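Macrolide 2'-phosphotransferase MphH (Brachybacterium faecium, PDB 5UXD) binds the macrolide azithromycin and probably confers resistance by phosphorylating the 2'-hydroxyl of such antibiotics. Local coordinates at residues A122-H133 with A244-G253. Numbering follows the deposited sequence.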
loop_
_atom_site.group_PDB
_atom_site.type_symbol
_atom_site.label_atom_id
_atom_site.label_comp_id
_atom_site.label_asym_id
_atom_site.label_seq_id
_atom_site.Cartn_x
_atom_site.Cartn_y
_atom_site.Cartn_z
ATOM N N ALA A 122 -11.833 10.097 8.603
ATOM C CA ALA A 122 -11.440 11.125 7.641
ATOM C C ALA A 122 -10.394 12.062 8.239
ATOM O O ALA A 122 -9.365 12.339 7.607
ATOM C CB ALA A 122 -12.671 11.913 7.173
ATOM N N ARG A 123 -10.626 12.547 9.469
ATOM C CA ARG A 123 -9.631 13.443 10.063
ATOM C C ARG A 123 -8.341 12.713 10.411
ATOM O O ARG A 123 -7.247 13.275 10.260
ATOM C CB ARG A 123 -10.186 14.141 11.312
ATOM C CG ARG A 123 -11.313 15.090 11.008
ATOM C CD ARG A 123 -11.830 15.786 12.246
ATOM N NE ARG A 123 -13.041 15.139 12.731
ATOM C CZ ARG A 123 -13.112 14.439 13.857
ATOM N NH1 ARG A 123 -12.045 14.312 14.640
ATOM N NH2 ARG A 123 -14.261 13.892 14.218
ATOM N N SER A 124 -8.432 11.463 10.871
ATOM C CA SER A 124 -7.228 10.698 11.169
ATOM C C SER A 124 -6.403 10.466 9.910
ATOM O O SER A 124 -5.180 10.655 9.911
ATOM C CB SER A 124 -7.616 9.371 11.826
ATOM O OG SER A 124 -6.480 8.560 12.042
ATOM N N LEU A 125 -7.063 10.083 8.817
ATOM C CA LEU A 125 -6.363 9.841 7.559
ATOM C C LEU A 125 -5.671 11.102 7.051
ATOM O O LEU A 125 -4.490 11.074 6.683
ATOM C CB LEU A 125 -7.338 9.304 6.512
ATOM C CG LEU A 125 -6.673 9.120 5.143
ATOM C CD1 LEU A 125 -5.654 7.992 5.219
ATOM C CD2 LEU A 125 -7.699 8.827 4.062
ATOM N N GLY A 126 -6.384 12.224 7.022
ATOM C CA GLY A 126 -5.764 13.456 6.545
ATOM C C GLY A 126 -4.564 13.860 7.382
ATOM O O GLY A 126 -3.578 14.384 6.857
ATOM N N SER A 127 -4.630 13.613 8.697
ATOM C CA SER A 127 -3.511 13.939 9.576
ATOM C C SER A 127 -2.312 13.036 9.307
ATOM O O SER A 127 -1.169 13.512 9.234
ATOM C CB SER A 127 -3.943 13.832 11.042
ATOM O OG SER A 127 -4.863 14.855 11.385
ATOM N N VAL A 128 -2.545 11.729 9.168
ATOM C CA VAL A 128 -1.414 10.834 8.915
ATOM C C VAL A 128 -0.780 11.151 7.568
ATOM O O VAL A 128 0.452 11.222 7.443
ATOM C CB VAL A 128 -1.861 9.359 9.005
ATOM C CG1 VAL A 128 -0.791 8.426 8.434
ATOM C CG2 VAL A 128 -2.165 8.992 10.445
ATOM N N VAL A 129 -1.595 11.435 6.548
ATOM C CA VAL A 129 -1.042 11.634 5.214
ATOM C C VAL A 129 -0.228 12.926 5.174
ATOM O O VAL A 129 0.840 12.982 4.549
ATOM C CB VAL A 129 -2.169 11.595 4.162
ATOM C CG1 VAL A 129 -1.640 11.910 2.774
ATOM C CG2 VAL A 129 -2.836 10.212 4.166
ATOM N N ALA A 130 -0.679 13.960 5.890
ATOM C CA ALA A 130 0.101 15.198 5.939
ATOM C C ALA A 130 1.457 14.971 6.602
ATOM O O ALA A 130 2.474 15.527 6.162
ATOM C CB ALA A 130 -0.678 16.293 6.667
ATOM N N GLN A 131 1.491 14.156 7.667
ATOM C CA GLN A 131 2.759 13.840 8.322
ATOM C C GLN A 131 3.666 13.040 7.398
ATOM O O GLN A 131 4.871 13.311 7.313
ATOM C CB GLN A 131 2.518 13.062 9.624
ATOM C CG GLN A 131 2.821 13.855 10.886
ATOM C CD GLN A 131 3.224 12.976 12.070
ATOM O OE1 GLN A 131 2.753 11.850 12.214
ATOM N NE2 GLN A 131 4.099 13.501 12.924
ATOM N N LEU A 132 3.105 12.052 6.701
ATOM C CA LEU A 132 3.895 11.283 5.744
ATOM C C LEU A 132 4.429 12.182 4.635
ATOM O O LEU A 132 5.603 12.093 4.253
ATOM C CB LEU A 132 3.049 10.151 5.161
ATOM C CG LEU A 132 3.757 9.324 4.085
ATOM C CD1 LEU A 132 4.923 8.543 4.666
ATOM C CD2 LEU A 132 2.805 8.410 3.335
ATOM N N HIS A 133 3.575 13.061 4.104
ATOM C CA HIS A 133 3.965 13.896 2.977
ATOM C C HIS A 133 4.926 15.005 3.374
ATOM O O HIS A 133 5.529 15.623 2.489
ATOM C CB HIS A 133 2.713 14.474 2.321
ATOM C CG HIS A 133 1.902 13.447 1.590
ATOM N ND1 HIS A 133 0.849 13.774 0.763
ATOM C CD2 HIS A 133 2.007 12.095 1.551
ATOM C CE1 HIS A 133 0.341 12.669 0.248
ATOM N NE2 HIS A 133 1.025 11.636 0.712
ATOM N N ALA A 244 -11.372 15.160 5.281
ATOM C CA ALA A 244 -10.013 14.641 5.138
ATOM C C ALA A 244 -9.074 15.680 4.540
ATOM O O ALA A 244 -7.936 15.830 4.997
ATOM C CB ALA A 244 -10.024 13.385 4.266
ATOM N N LEU A 245 -9.531 16.391 3.506
ATOM C CA LEU A 245 -8.728 17.450 2.901
ATOM C C LEU A 245 -8.421 18.573 3.885
ATOM O O LEU A 245 -7.335 19.167 3.838
ATOM C CB LEU A 245 -9.458 18.009 1.682
ATOM C CG LEU A 245 -9.469 17.145 0.431
ATOM C CD1 LEU A 245 -10.345 17.832 -0.636
ATOM C CD2 LEU A 245 -8.044 16.971 -0.072
ATOM N N GLN A 246 -9.383 18.926 4.742
ATOM C CA GLN A 246 -9.145 19.984 5.724
ATOM C C GLN A 246 -8.076 19.570 6.729
ATOM O O GLN A 246 -7.158 20.342 7.030
ATOM C CB GLN A 246 -10.456 20.331 6.440
ATOM C CG GLN A 246 -10.283 21.184 7.682
ATOM C CD GLN A 246 -10.072 22.642 7.331
ATOM O OE1 GLN A 246 -10.455 23.081 6.247
ATOM N NE2 GLN A 246 -9.464 23.402 8.245
ATOM N N ALA A 247 -8.169 18.340 7.246
ATOM C CA ALA A 247 -7.133 17.831 8.141
ATOM C C ALA A 247 -5.785 17.726 7.425
ATOM O O ALA A 247 -4.738 18.023 8.014
ATOM C CB ALA A 247 -7.564 16.472 8.717
ATOM N N TYR A 248 -5.793 17.341 6.145
ATOM C CA TYR A 248 -4.556 17.299 5.366
ATOM C C TYR A 248 -3.895 18.677 5.304
ATOM O O TYR A 248 -2.690 18.820 5.547
ATOM C CB TYR A 248 -4.866 16.782 3.957
ATOM C CG TYR A 248 -3.683 16.598 3.041
ATOM C CD1 TYR A 248 -2.619 15.773 3.399
ATOM C CD2 TYR A 248 -3.645 17.223 1.801
ATOM C CE1 TYR A 248 -1.536 15.590 2.547
ATOM C CE2 TYR A 248 -2.581 17.052 0.946
ATOM C CZ TYR A 248 -1.528 16.230 1.319
ATOM O OH TYR A 248 -0.472 16.050 0.458
ATOM N N ALA A 249 -4.667 19.703 4.953
ATOM C CA ALA A 249 -4.104 21.055 4.884
ATOM C C ALA A 249 -3.692 21.552 6.263
ATOM O O ALA A 249 -2.657 22.215 6.412
ATOM C CB ALA A 249 -5.116 22.002 4.244
ATOM N N GLU A 250 -4.468 21.220 7.291
ATOM C CA GLU A 250 -4.091 21.609 8.645
ATOM C C GLU A 250 -2.733 21.033 9.038
ATOM O O GLU A 250 -1.999 21.655 9.810
ATOM C CB GLU A 250 -5.179 21.184 9.633
ATOM C CG GLU A 250 -6.413 22.080 9.593
ATOM C CD GLU A 250 -7.577 21.564 10.436
ATOM O OE1 GLU A 250 -7.462 20.474 11.036
ATOM O OE2 GLU A 250 -8.615 22.256 10.488
ATOM N N GLY A 251 -2.369 19.873 8.500
ATOM C CA GLY A 251 -1.071 19.281 8.760
ATOM C C GLY A 251 0.062 19.727 7.860
ATOM O O GLY A 251 1.173 19.193 7.969
ATOM N N GLY A 252 -0.170 20.701 6.975
ATOM C CA GLY A 252 0.843 21.136 6.038
ATOM C C GLY A 252 0.685 20.591 4.632
ATOM O O GLY A 252 1.490 20.944 3.761
ATOM N N GLY A 253 -0.311 19.733 4.396
ATOM C CA GLY A 253 -0.582 19.259 3.049
ATOM C C GLY A 253 -1.047 20.379 2.136
ATOM O O GLY A 253 -1.666 21.350 2.573
HETATM O O HOH W 1 -4.447 17.536 10.648
#
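Tyr248 turns its CG anti to the backbone N (chi1 -177°), carrying its ring along helix 119-133, while His133 keeps CG anti to its carbonyl carbon, and the two side chains cross at about a right angle. Tyr248 OH thus arrives at the edge of the imidazole, in its plane, and forms a short, nearly straight hydrogen bond with His133 ND1 (2.6 Å, 162°). His133 NE2 is hydrogen-bonded to Asp228 OD2, so both ring nitrogens have partners and the ring's rotation is fixed. Tyr248 is a knob among Gly126, Val129, Ala130 and His133, its CE1 3.7 Å from Val129 CG1, while Gly253 CA, from the turn after its own helix, lies over the centre of one ring face. Toward the N-terminal ends, Ala122, Gly126, Ala244 and Ala247 let the segment axes approach to 7.1 Å, and CA-H...O contacts link Ala244 CA to Ala122 O and Tyr248 CA to Gly126 O (3.4 Å). At the exposed margin a water bridges Ser127 OG and Ala247 O. A Schellman motif through Gly252 ends helix 238-250. Ala122, Gly126 and Ala130, spaced four apart, form a GxxxG-like small-residue face, here joining two helices, crossing at -34°, of the kinase-like fold's C-terminal lobe.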